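Local coordinates for protein transcriptional repressor of the blcABC operon (Agrobacterium tumefaciens, PDB 3MQ0) that represses transcription of the blcABC operon, probably by binding DNA through a helix-turn-helix domain, and is regulated through its oligomerization, at residues G222-G230 with A261-Y270; E172-F180 with L192-A200. All blocks are in the same frame, centred on the assembly; numbering follows the deposited sequence.

Contact 1 (G222-G230 with A261-Y270); sequences GAAIRDYSG and ANALSEKLGY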
ATOM      1  N   GLY B 222      24.238   8.245 -14.068  1.00 10.43           N
ATOM      2  CA  GLY B 222      23.266   7.899 -13.033  1.00 11.99           C
ATOM      3  C   GLY B 222      21.846   7.716 -13.522  1.00 12.72           C
ATOM      4  O   GLY B 222      21.472   8.274 -14.548  1.00 13.14           O
ATOM      5  N   ALA B 223      21.058   6.930 -12.791  1.00  9.74           N
ATOM      6  CA  ALA B 223      19.635   6.780 -13.079  1.00 10.59           C
ATOM      7  C   ALA B 223      18.841   6.621 -11.785  1.00 15.17           C
ATOM      8  O   ALA B 223      19.389   6.261 -10.743  1.00 13.24           O
ATOM      9  CB  ALA B 223      19.394   5.575 -13.984  1.00 11.39           C
ATOM     10  N   ALA B 224      17.538   6.864 -11.858  1.00 12.57           N
ATOM     11  CA  ALA B 224      16.703   6.852 -10.670  1.00 14.71           C
ATOM     12  C   ALA B 224      16.036   5.496 -10.444  1.00 16.96           C
ATOM     13  O   ALA B 224      15.572   4.854 -11.378  1.00 16.22           O
ATOM     14  CB  ALA B 224      15.627   7.929 -10.774  1.00 14.64           C
ATOM     15  N   ILE B 225      15.972   5.095  -9.186  1.00 13.57           N
ATOM     16  CA  ILE B 225      15.231   3.906  -8.766  1.00 12.88           C
ATOM     17  C   ILE B 225      13.985   4.413  -8.064  1.00 20.33           C
ATOM     18  O   ILE B 225      14.069   5.289  -7.199  1.00 19.23           O
ATOM     19  CB  ILE B 225      16.059   3.054  -7.778  1.00 15.26           C
ATOM     20  CG1 ILE B 225      17.425   2.667  -8.370  1.00 18.54           C
ATOM     21  CG2 ILE B 225      15.263   1.825  -7.304  1.00 17.23           C
ATOM     22  CD1 ILE B 225      17.347   1.963  -9.683  1.00 20.55           C
ATOM     23  N   ARG B 226      12.827   3.881  -8.434  1.00 15.70           N
ATOM     24  CA  ARG B 226      11.586   4.331  -7.820  1.00 19.28           C
ATOM     25  C   ARG B 226      10.932   3.228  -7.002  1.00 20.01           C
ATOM     26  O   ARG B 226      11.051   2.044  -7.339  1.00 25.65           O
ATOM     27  CB  ARG B 226      10.633   4.850  -8.890  1.00 20.12           C
ATOM     28  CG  ARG B 226      11.194   6.103  -9.553  1.00 23.49           C
ATOM     29  CD  ARG B 226      10.357   6.620 -10.703  1.00 31.90           C
ATOM     30  NE  ARG B 226      11.109   7.661 -11.406  1.00 31.88           N
ATOM     31  CZ  ARG B 226      11.208   8.920 -10.996  1.00 41.44           C
ATOM     32  NH1 ARG B 226      10.588   9.309  -9.891  1.00 31.38           N
ATOM     33  NH2 ARG B 226      11.927   9.792 -11.694  1.00 48.19           N
ATOM     34  N   ASP B 227      10.251   3.629  -5.929  1.00 22.46           N
ATOM     35  CA  ASP B 227       9.576   2.684  -5.037  1.00 29.63           C
ATOM     36  C   ASP B 227       8.126   2.518  -5.458  1.00 32.46           C
ATOM     37  O   ASP B 227       7.675   3.148  -6.418  1.00 28.26           O
ATOM     38  CB  ASP B 227       9.657   3.149  -3.574  1.00 35.45           C
ATOM     39  CG  ASP B 227       9.047   4.531  -3.350  1.00 44.37           C
ATOM     40  OD1 ASP B 227       8.000   4.854  -3.954  1.00 33.70           O
ATOM     41  OD2 ASP B 227       9.621   5.308  -2.552  1.00 59.30           O
ATOM     42  N   TYR B 228       7.390   1.686  -4.731  1.00 34.15           N
ATOM     43  CA  TYR B 228       6.031   1.371  -5.136  1.00 38.85           C
ATOM     44  C   TYR B 228       5.220   2.649  -5.326  1.00 41.93           C
ATOM     45  O   TYR B 228       4.355   2.725  -6.193  1.00 46.35           O
ATOM     46  CB  TYR B 228       5.368   0.430  -4.127  1.00 40.75           C
ATOM     47  CG  TYR B 228       5.115   1.042  -2.776  1.00 50.64           C
ATOM     48  CD1 TYR B 228       3.848   1.493  -2.424  1.00 62.43           C
ATOM     49  CD2 TYR B 228       6.142   1.164  -1.846  1.00 52.94           C
ATOM     50  CE1 TYR B 228       3.610   2.055  -1.181  1.00 68.20           C
ATOM     51  CE2 TYR B 228       5.915   1.723  -0.602  1.00 61.45           C
ATOM     52  CZ  TYR B 228       4.648   2.167  -0.275  1.00 69.73           C
ATOM     53  OH  TYR B 228       4.424   2.724   0.964  1.00 75.60           O
ATOM     54  N   SER B 229       5.537   3.660  -4.525  1.00 40.71           N
ATOM     55  CA  SER B 229       4.825   4.929  -4.551  1.00 47.00           C
ATOM     56  C   SER B 229       5.051   5.768  -5.810  1.00 41.54           C
ATOM     57  O   SER B 229       4.273   6.673  -6.097  1.00 40.69           O
ATOM     58  CB  SER B 229       5.210   5.761  -3.332  1.00 51.13           C
ATOM     59  OG  SER B 229       5.001   7.132  -3.599  1.00 59.41           O
ATOM     60  N   GLY B 230       6.122   5.489  -6.547  1.00 35.31           N
ATOM     61  CA  GLY B 230       6.465   6.302  -7.699  1.00 28.34           C
ATOM     62  C   GLY B 230       7.535   7.337  -7.413  1.00 31.40           C
ATOM     63  O   GLY B 230       8.111   7.927  -8.328  1.00 38.94           O
ATOM     64  N   ALA B 261      17.592   0.634 -14.409  1.00 13.03           N
ATOM     65  CA  ALA B 261      16.998   1.239 -13.216  1.00 14.77           C
ATOM     66  C   ALA B 261      15.489   1.017 -13.164  1.00 13.60           C
ATOM     67  O   ALA B 261      14.942   0.723 -12.107  1.00 15.04           O
ATOM     68  CB  ALA B 261      17.311   2.735 -13.169  1.00 13.78           C
ATOM     69  N   ASN B 262      14.815   1.185 -14.301  1.00 15.10           N
ATOM     70  CA  ASN B 262      13.390   0.866 -14.401  1.00 19.47           C
ATOM     71  C   ASN B 262      13.066  -0.586 -14.030  1.00 21.49           C
ATOM     72  O   ASN B 262      12.076  -0.861 -13.346  1.00 18.66           O
ATOM     73  CB  ASN B 262      12.857   1.211 -15.798  1.00 17.41           C
ATOM     74  CG  ASN B 262      12.793   2.714 -16.034  1.00 25.75           C
ATOM     75  OD1 ASN B 262      12.888   3.495 -15.094  1.00 26.03           O
ATOM     76  ND2 ASN B 262      12.644   3.120 -17.282  1.00 25.54           N
ATOM     77  N   ALA B 263      13.912  -1.516 -14.458  1.00 15.42           N
ATOM     78  CA  ALA B 263      13.697  -2.931 -14.134  1.00 21.64           C
ATOM     79  C   ALA B 263      13.890  -3.167 -12.641  1.00 23.35           C
ATOM     80  O   ALA B 263      13.163  -3.940 -12.018  1.00 17.65           O
ATOM     81  CB  ALA B 263      14.641  -3.818 -14.935  1.00 16.79           C
ATOM     82  N   LEU B 264      14.870  -2.494 -12.053  1.00 17.32           N
ATOM     83  CA  LEU B 264      15.070  -2.608 -10.614  1.00 15.74           C
ATOM     84  C   LEU B 264      13.878  -2.033  -9.835  1.00 17.96           C
ATOM     85  O   LEU B 264      13.431  -2.625  -8.849  1.00 18.12           O
ATOM     86  CB  LEU B 264      16.369  -1.897 -10.205  1.00 16.53           C
ATOM     87  CG  LEU B 264      16.945  -2.137  -8.814  1.00 32.73           C
ATOM     88  CD1 LEU B 264      17.049  -3.620  -8.516  1.00 38.25           C
ATOM     89  CD2 LEU B 264      18.320  -1.485  -8.708  1.00 24.18           C
ATOM     90  N   SER B 265      13.380  -0.877 -10.274  1.00 15.45           N
ATOM     91  CA  SER B 265      12.202  -0.243  -9.661  1.00 18.67           C
ATOM     92  C   SER B 265      10.982  -1.169  -9.659  1.00 17.74           C
ATOM     93  O   SER B 265      10.243  -1.257  -8.673  1.00 17.67           O
ATOM     94  CB  SER B 265      11.853   1.051 -10.413  1.00 20.34           C
ATOM     95  OG  SER B 265      12.934   1.968 -10.311  1.00 22.20           O
ATOM     96  N   GLU B 266      10.780  -1.859 -10.770  1.00 15.89           N
ATOM     97  CA  GLU B 266       9.685  -2.820 -10.878  1.00 18.91           C
ATOM     98  C   GLU B 266       9.795  -3.910  -9.811  1.00 19.84           C
ATOM     99  O   GLU B 266       8.804  -4.328  -9.217  1.00 18.32           O
ATOM    100  CB  GLU B 266       9.652  -3.436 -12.271  1.00 25.98           C
ATOM    101  CG  GLU B 266       8.391  -4.230 -12.536  1.00 47.50           C
ATOM    102  CD  GLU B 266       8.279  -4.683 -13.976  1.00 63.50           C
ATOM    103  OE1 GLU B 266       9.013  -5.619 -14.363  1.00 71.88           O
ATOM    104  OE2 GLU B 266       7.461  -4.100 -14.720  1.00 62.66           O
ATOM    105  N   LYS B 267      11.012  -4.345  -9.533  1.00 18.89           N
ATOM    106  CA  LYS B 267      11.217  -5.339  -8.492  1.00 18.84           C
ATOM    107  C   LYS B 267      10.842  -4.801  -7.121  1.00 22.95           C
ATOM    108  O   LYS B 267      10.581  -5.572  -6.215  1.00 19.69           O
ATOM    109  CB  LYS B 267      12.672  -5.819  -8.498  1.00 17.87           C
ATOM    110  CG  LYS B 267      13.025  -6.617  -9.734  1.00 19.64           C
ATOM    111  CD  LYS B 267      14.464  -7.108  -9.682  1.00 26.20           C
ATOM    112  CE  LYS B 267      14.760  -8.039 -10.856  1.00 31.16           C
ATOM    113  NZ  LYS B 267      16.218  -8.348 -10.957  1.00 34.75           N
ATOM    114  N   LEU B 268      10.803  -3.477  -6.980  1.00 18.95           N
ATOM    115  CA  LEU B 268      10.506  -2.847  -5.697  1.00 21.34           C
ATOM    116  C   LEU B 268       9.061  -2.390  -5.589  1.00 23.37           C
ATOM    117  O   LEU B 268       8.668  -1.775  -4.590  1.00 25.90           O
ATOM    118  CB  LEU B 268      11.454  -1.670  -5.446  1.00 20.03           C
ATOM    119  CG  LEU B 268      12.947  -1.993  -5.467  1.00 23.47           C
ATOM    120  CD1 LEU B 268      13.762  -0.711  -5.290  1.00 24.35           C
ATOM    121  CD2 LEU B 268      13.288  -3.002  -4.381  1.00 27.12           C
ATOM    122  N   GLY B 269       8.270  -2.678  -6.616  1.00 23.16           N
ATOM    123  CA  GLY B 269       6.855  -2.377  -6.580  1.00 26.17           C
ATOM    124  C   GLY B 269       6.403  -1.259  -7.499  1.00 29.48           C
ATOM    125  O   GLY B 269       5.205  -1.040  -7.651  1.00 26.24           O
ATOM    126  N   TYR B 270       7.348  -0.550  -8.116  1.00 19.72           N
ATOM    127  CA  TYR B 270       6.995   0.514  -9.045  1.00 21.02           C
ATOM    128  C   TYR B 270       6.268  -0.036 -10.275  1.00 28.63           C
ATOM    129  O   TYR B 270       6.688  -1.029 -10.866  1.00 24.95           O
ATOM    130  CB  TYR B 270       8.250   1.277  -9.474  1.00 24.64           C
ATOM    131  CG  TYR B 270       7.991   2.390 -10.465  1.00 28.09           C
ATOM    132  CD1 TYR B 270       7.200   3.478 -10.122  1.00 30.62           C
ATOM    133  CD2 TYR B 270       8.542   2.352 -11.738  1.00 33.77           C
ATOM    134  CE1 TYR B 270       6.966   4.500 -11.022  1.00 39.44           C
ATOM    135  CE2 TYR B 270       8.313   3.371 -12.644  1.00 45.65           C
ATOM    136  CZ  TYR B 270       7.524   4.441 -12.279  1.00 45.29           C
ATOM    137  OH  TYR B 270       7.287   5.457 -13.178  1.00 60.03           O
TER
HETATM  138  O   HOH W   1      13.276   4.055 -12.284  1.00 26.39           O
HETATM  139  O   HOH W   2       8.933   0.091  -2.720  1.00 41.14           O
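Strand 222-226 runs over helix 261-267 at an axis distance of 6.8 Å and an angle of only 13°, with Arg226 facing Ser265 and Tyr228 facing Gly269. This is the GAF fold of the IclR-type C-terminal region, where the last long helix, 247-267, packs on the antiparallel sheet. The apolar seam follows Ile225: its CD1 sits 3.6 Å from Ala261 CB and also meets Leu264 CD2, while the other branch, CG2, crosses to Leu268 CD1. Ala223 adds its methyl to that of Ala261, and Ile236 of strand 232-241 touches both Ile225 and Ala261. Beside this seam Ser265 ties helix to strand. With OG beside its own backbone N (chi1 -62°), the hydroxyl receives the N-H of Arg226 at 2.7 Å from N to OG, almost straight at 174°, and gives its proton to Ala261 O from above the carbonyl plane. A water donates to Ser265 OG as well, making three bonds on this buried oxygen, two accepted and one given. The helix ends in a Schellman motif, with positive phi at Gly269 and bonds from Tyr270 N to Ser265 O and Gly269 N to Glu266 O; Leu268 N also reaches Ser265 O, from the opposite face. The chain then turns Tyr270 alongside Arg226, whose CB makes a CH-pi contact over one ring face, 4.1 Å from the centroid. Gly230 N to Asp227 O closes the type I turn 227-230, and Arg226 NH1 braces its last residue through Gly230 O, 3.2 Å away and in the carbonyl plane.

Contact 2 (E172-F180 with L192-A200); sequences ELRMLFSQF and LSQLEEELA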
ATOM      1  N   GLU B 172      12.174  23.994  -3.712  1.00 16.73           N
ATOM      2  CA  GLU B 172      12.797  22.993  -2.843  1.00 20.50           C
ATOM      3  C   GLU B 172      14.314  23.035  -2.954  1.00 20.32           C
ATOM      4  O   GLU B 172      15.015  22.903  -1.947  1.00 20.45           O
ATOM      5  CB  GLU B 172      12.282  21.589  -3.157  1.00 29.43           C
ATOM      6  CG  GLU B 172      10.793  21.407  -2.901  1.00 34.49           C
ATOM      7  CD  GLU B 172      10.283  20.059  -3.396  1.00 47.73           C
ATOM      8  OE1 GLU B 172      10.291  19.833  -4.626  1.00 33.25           O
ATOM      9  OE2 GLU B 172       9.883  19.220  -2.557  1.00 60.79           O
ATOM     10  N   LEU B 173      14.823  23.222  -4.171  1.00 15.35           N
ATOM     11  CA  LEU B 173      16.270  23.332  -4.380  1.00 19.59           C
ATOM     12  C   LEU B 173      16.821  24.550  -3.667  1.00 21.32           C
ATOM     13  O   LEU B 173      17.906  24.519  -3.090  1.00 21.67           O
ATOM     14  CB  LEU B 173      16.601  23.423  -5.868  1.00 23.70           C
ATOM     15  CG  LEU B 173      16.455  22.166  -6.719  1.00 25.47           C
ATOM     16  CD1 LEU B 173      16.509  22.499  -8.213  1.00 28.16           C
ATOM     17  CD2 LEU B 173      17.523  21.139  -6.358  1.00 18.21           C
ATOM     18  N   ARG B 174      16.064  25.639  -3.682  1.00 20.26           N
ATOM     19  CA  ARG B 174      16.571  26.857  -3.080  1.00 19.88           C
ATOM     20  C   ARG B 174      16.602  26.749  -1.560  1.00 23.13           C
ATOM     21  O   ARG B 174      17.438  27.361  -0.910  1.00 26.53           O
ATOM     22  CB  ARG B 174      15.785  28.074  -3.580  1.00 20.59           C
ATOM     23  CG  ARG B 174      16.330  28.562  -4.927  1.00 20.59           C
ATOM     24  CD  ARG B 174      15.345  29.351  -5.795  1.00 21.82           C
ATOM     25  NE  ARG B 174      16.031  29.705  -7.041  1.00 22.03           N
ATOM     26  CZ  ARG B 174      16.188  28.887  -8.082  1.00 24.93           C
ATOM     27  NH1 ARG B 174      15.659  27.661  -8.077  1.00 19.65           N
ATOM     28  NH2 ARG B 174      16.865  29.302  -9.147  1.00 23.12           N
ATOM     29  N   MET B 175      15.698  25.957  -1.000  1.00 18.69           N
ATOM     30  CA  MET B 175      15.715  25.675   0.433  1.00 28.24           C
ATOM     31  C   MET B 175      16.928  24.835   0.821  1.00 26.44           C
ATOM     32  O   MET B 175      17.510  25.015   1.890  1.00 27.34           O
ATOM     33  CB  MET B 175      14.440  24.953   0.849  1.00 30.49           C
ATOM     34  CG  MET B 175      13.203  25.789   0.659  1.00 40.33           C
ATOM     35  SD  MET B 175      12.236  25.822   2.166  1.00 62.76           S
ATOM     36  CE  MET B 175      11.474  27.432   2.016  1.00 86.83           C
ATOM     37  N   LEU B 176      17.303  23.911  -0.050  1.00 20.52           N
ATOM     38  CA  LEU B 176      18.426  23.028   0.228  1.00 27.16           C
ATOM     39  C   LEU B 176      19.762  23.724   0.082  1.00 29.47           C
ATOM     40  O   LEU B 176      20.697  23.421   0.816  1.00 27.79           O
ATOM     41  CB  LEU B 176      18.417  21.842  -0.732  1.00 28.34           C
ATOM     42  CG  LEU B 176      17.712  20.584  -0.271  1.00 32.58           C
ATOM     43  CD1 LEU B 176      17.689  19.582  -1.420  1.00 27.73           C
ATOM     44  CD2 LEU B 176      18.436  20.027   0.946  1.00 31.72           C
ATOM     45  N   PHE B 177      19.856  24.640  -0.880  1.00 20.85           N
ATOM     46  CA  PHE B 177      21.153  25.145  -1.308  1.00 19.85           C
ATOM     47  C   PHE B 177      21.315  26.659  -1.238  1.00 26.79           C
ATOM     48  O   PHE B 177      21.948  27.247  -2.108  1.00 39.33           O
ATOM     49  CB  PHE B 177      21.456  24.657  -2.724  1.00 19.09           C
ATOM     50  CG  PHE B 177      21.544  23.162  -2.827  1.00 19.88           C
ATOM     51  CD1 PHE B 177      22.450  22.460  -2.047  1.00 20.32           C
ATOM     52  CD2 PHE B 177      20.738  22.462  -3.704  1.00 19.37           C
ATOM     53  CE1 PHE B 177      22.539  21.076  -2.132  1.00 21.96           C
ATOM     54  CE2 PHE B 177      20.826  21.084  -3.803  1.00 16.47           C
ATOM     55  CZ  PHE B 177      21.715  20.390  -3.011  1.00 16.69           C
ATOM     56  N   SER B 178      20.752  27.277  -0.204  1.00 25.43           N
ATOM     57  CA  SER B 178      20.975  28.696   0.052  1.00 34.67           C
ATOM     58  C   SER B 178      22.483  28.939   0.121  1.00 39.23           C
ATOM     59  O   SER B 178      23.001  29.896  -0.452  1.00 39.06           O
ATOM     60  CB  SER B 178      20.295  29.119   1.356  1.00 39.28           C
ATOM     61  OG  SER B 178      20.734  28.320   2.443  1.00 42.97           O
ATOM     62  N   GLN B 179      23.179  28.050   0.822  1.00 35.17           N
ATOM     63  CA  GLN B 179      24.627  27.966   0.743  1.00 36.51           C
ATOM     64  C   GLN B 179      24.984  26.801  -0.169  1.00 33.49           C
ATOM     65  O   GLN B 179      24.699  25.647   0.137  1.00 33.38           O
ATOM     66  CB  GLN B 179      25.228  27.730   2.123  1.00 47.42           C
ATOM     67  CG  GLN B 179      24.878  28.800   3.143  1.00 60.77           C
ATOM     68  CD  GLN B 179      25.382  28.454   4.530  1.00 71.54           C
ATOM     69  OE1 GLN B 179      25.024  27.417   5.093  1.00 72.61           O
ATOM     70  NE2 GLN B 179      26.226  29.319   5.085  1.00 74.69           N
ATOM     71  N   PHE B 180      25.600  27.110  -1.298  1.00 28.90           N
ATOM     72  CA  PHE B 180      25.987  26.082  -2.239  1.00 28.38           C
ATOM     73  C   PHE B 180      27.302  25.402  -1.809  1.00 29.75           C
ATOM     74  O   PHE B 180      28.231  26.078  -1.385  1.00 29.52           O
ATOM     75  CB  PHE B 180      26.109  26.700  -3.628  1.00 28.86           C
ATOM     76  CG  PHE B 180      25.921  25.715  -4.718  1.00 23.56           C
ATOM     77  CD1 PHE B 180      24.646  25.328  -5.103  1.00 22.70           C
ATOM     78  CD2 PHE B 180      27.014  25.142  -5.342  1.00 25.15           C
ATOM     79  CE1 PHE B 180      24.462  24.390  -6.098  1.00 16.28           C
ATOM     80  CE2 PHE B 180      26.840  24.209  -6.339  1.00 25.35           C
ATOM     81  CZ  PHE B 180      25.567  23.831  -6.722  1.00 25.52           C
ATOM     82  N   LEU B 192      23.836  27.347  -8.210  1.00 25.10           N
ATOM     83  CA  LEU B 192      22.470  26.919  -8.400  1.00 27.49           C
ATOM     84  C   LEU B 192      22.027  27.003  -9.856  1.00 16.28           C
ATOM     85  O   LEU B 192      21.394  26.078 -10.369  1.00 21.52           O
ATOM     86  CB  LEU B 192      21.543  27.732  -7.493  1.00 35.43           C
ATOM     87  CG  LEU B 192      20.174  27.101  -7.264  1.00 36.71           C
ATOM     88  CD1 LEU B 192      20.293  25.593  -7.125  1.00 29.43           C
ATOM     89  CD2 LEU B 192      19.518  27.704  -6.041  1.00 40.58           C
ATOM     90  N   SER B 193      22.363  28.099 -10.528  1.00 19.55           N
ATOM     91  CA  SER B 193      21.964  28.286 -11.914  1.00 25.10           C
ATOM     92  C   SER B 193      22.527  27.189 -12.813  1.00 26.54           C
ATOM     93  O   SER B 193      21.832  26.638 -13.672  1.00 22.86           O
ATOM     94  CB  SER B 193      22.434  29.652 -12.418  1.00 35.86           C
ATOM     95  OG  SER B 193      22.144  29.798 -13.798  1.00 43.01           O
ATOM     96  N   GLN B 194      23.798  26.871 -12.622  1.00 18.54           N
ATOM     97  CA  GLN B 194      24.414  25.846 -13.446  1.00 18.90           C
ATOM     98  C   GLN B 194      23.820  24.475 -13.130  1.00 19.67           C
ATOM     99  O   GLN B 194      23.626  23.653 -14.028  1.00 20.25           O
ATOM    100  CB  GLN B 194      25.933  25.859 -13.245  1.00 23.37           C
ATOM    101  CG  GLN B 194      26.592  27.187 -13.631  1.00 37.03           C
ATOM    102  CD  GLN B 194      26.708  28.190 -12.478  1.00 42.55           C
ATOM    103  OE1 GLN B 194      25.793  28.351 -11.657  1.00 33.23           O
ATOM    104  NE2 GLN B 194      27.848  28.875 -12.419  1.00 44.66           N
ATOM    105  N   LEU B 195      23.524  24.233 -11.857  1.00 16.20           N
ATOM    106  CA  LEU B 195      22.916  22.973 -11.449  1.00 17.99           C
ATOM    107  C   LEU B 195      21.547  22.810 -12.119  1.00 19.69           C
ATOM    108  O   LEU B 195      21.214  21.735 -12.621  1.00 14.24           O
ATOM    109  CB  LEU B 195      22.798  22.903  -9.920  1.00 16.92           C
ATOM    110  CG  LEU B 195      22.024  21.721  -9.341  1.00 17.38           C
ATOM    111  CD1 LEU B 195      22.704  20.390  -9.703  1.00 20.52           C
ATOM    112  CD2 LEU B 195      21.870  21.859  -7.832  1.00 15.92           C
ATOM    113  N   GLU B 196      20.760  23.879 -12.142  1.00 17.45           N
ATOM    114  CA  GLU B 196      19.422  23.784 -12.708  1.00 20.33           C
ATOM    115  C   GLU B 196      19.418  23.495 -14.203  1.00 19.49           C
ATOM    116  O   GLU B 196      18.512  22.820 -14.711  1.00 15.72           O
ATOM    117  CB  GLU B 196      18.601  25.027 -12.374  1.00 18.35           C
ATOM    118  CG  GLU B 196      18.154  25.017 -10.905  1.00 24.52           C
ATOM    119  CD  GLU B 196      17.267  26.190 -10.558  1.00 30.53           C
ATOM    120  OE1 GLU B 196      17.755  27.336 -10.626  1.00 36.60           O
ATOM    121  OE2 GLU B 196      16.080  25.969 -10.223  1.00 33.21           O
ATOM    122  N   GLU B 197      20.435  23.976 -14.909  1.00 19.35           N
ATOM    123  CA  GLU B 197      20.605  23.595 -16.312  1.00 22.33           C
ATOM    124  C   GLU B 197      20.865  22.090 -16.428  1.00 20.02           C
ATOM    125  O   GLU B 197      20.246  21.399 -17.240  1.00 19.02           O
ATOM    126  CB  GLU B 197      21.737  24.393 -16.955  1.00 19.75           C
ATOM    127  CG  GLU B 197      21.410  25.869 -17.057  1.00 25.97           C
ATOM    128  CD  GLU B 197      22.629  26.754 -17.248  1.00 35.22           C
ATOM    129  OE1 GLU B 197      23.776  26.238 -17.274  1.00 36.62           O
ATOM    130  OE2 GLU B 197      22.429  27.980 -17.364  1.00 37.60           O
ATOM    131  N   GLU B 198      21.779  21.581 -15.615  1.00 17.88           N
ATOM    132  CA  GLU B 198      22.055  20.145 -15.609  1.00 16.57           C
ATOM    133  C   GLU B 198      20.805  19.335 -15.281  1.00 17.30           C
ATOM    134  O   GLU B 198      20.578  18.271 -15.860  1.00 19.45           O
ATOM    135  CB  GLU B 198      23.130  19.800 -14.586  1.00 18.37           C
ATOM    136  CG  GLU B 198      24.543  20.248 -14.925  1.00 28.83           C
ATOM    137  CD  GLU B 198      25.528  19.804 -13.851  1.00 41.01           C
ATOM    138  OE1 GLU B 198      25.165  19.885 -12.657  1.00 39.64           O
ATOM    139  OE2 GLU B 198      26.647  19.364 -14.187  1.00 39.41           O
ATOM    140  N   LEU B 199      20.005  19.816 -14.336  1.00 15.70           N
ATOM    141  CA  LEU B 199      18.828  19.069 -13.917  1.00 12.17           C
ATOM    142  C   LEU B 199      17.771  19.021 -15.016  1.00 12.61           C
ATOM    143  O   LEU B 199      17.092  18.009 -15.177  1.00 12.95           O
ATOM    144  CB  LEU B 199      18.231  19.656 -12.632  1.00 16.08           C
ATOM    145  CG  LEU B 199      19.139  19.645 -11.388  1.00 17.07           C
ATOM    146  CD1 LEU B 199      18.367  20.170 -10.156  1.00 13.85           C
ATOM    147  CD2 LEU B 199      19.695  18.261 -11.109  1.00 17.55           C
ATOM    148  N   ALA B 200      17.624  20.115 -15.758  1.00 17.69           N
ATOM    149  CA  ALA B 200      16.677  20.138 -16.879  1.00 18.40           C
ATOM    150  C   ALA B 200      17.055  19.087 -17.918  1.00 18.79           C
ATOM    151  O   ALA B 200      16.203  18.346 -18.407  1.00 18.25           O
ATOM    152  CB  ALA B 200      16.632  21.525 -17.520  1.00 17.15           C
TER
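Leu173 CD1 and Leu199 CD1 meet tip to tip at 3.6 Å in the apolar centre, where the end of helix 170-176 and the loop after it face helix 192-205, two helices of the IclR-type C-terminal (GAF-fold) region joined by a loop. The short segments 172-176 and 192-200 run at 139° with their axes 11.7 Å apart, a wide spacing bridged by long side chains. Helix 159-165 takes part in the same core, Leu165 touching both Phe177 and Leu199. Next along, Leu195 CD2 touches two aromatic residues, approaching the Phe177 ring obliquely and the Phe180 ring near its plane, 4.0 Å from Phe180 CE1. Phe180 has CG anti to its backbone N (chi1 -155°), which carries the ring to the first turn of the second helix; there one face covers Leu192 N, 3.7 Å from Phe180 CE1. Leu192, the residue of this contact that buries most surface, marks the passage to the polar edge. One methyl, Leu192 CD2, packs 3.5 Å from Arg174 CG and lies over the centre of one face of the Arg174 guanidinium, so an apolar group backs the charged one. From CG to NE the Arg174 chain is extended, crossing Glu196 at about a right angle, and it grips the carboxylate end-on with two nitrogens as a salt bridge. The two bonds differ in shape. Arg174 NH2 meets Glu196 OE1 on the syn side at 2.6 Å, somewhat bent. Arg174 NH1, which also bonds to Pro170 O, reaches Glu196 OE2 at 2.8 Å; that bond is nearly straight, 177°, lying in the guanidinium plane but coming from above the carboxylate plane.

Both contacts belong to the IclR-type C-terminal region, yet they sit in different parts of it. Contact 1 lies about 1 Å from the centre of the chain, where the final helix packs on the sheet; contact 2 lies about 24 Å from that centre, among the helices between strands 152-154 and 208-211. Their centres are 24 Å apart and their nearest atoms about 10 Å, so they do not touch. Along the chain helix 192-205 runs on into strand 208-211, an edge strand whose Ser208 pairs through its backbone with Gly222 of contact 1. Contact 1 also approaches the dimer partner, Tyr228 packing on Leu90 of the second subunit, whereas no other chain of the assembly touches contact 2.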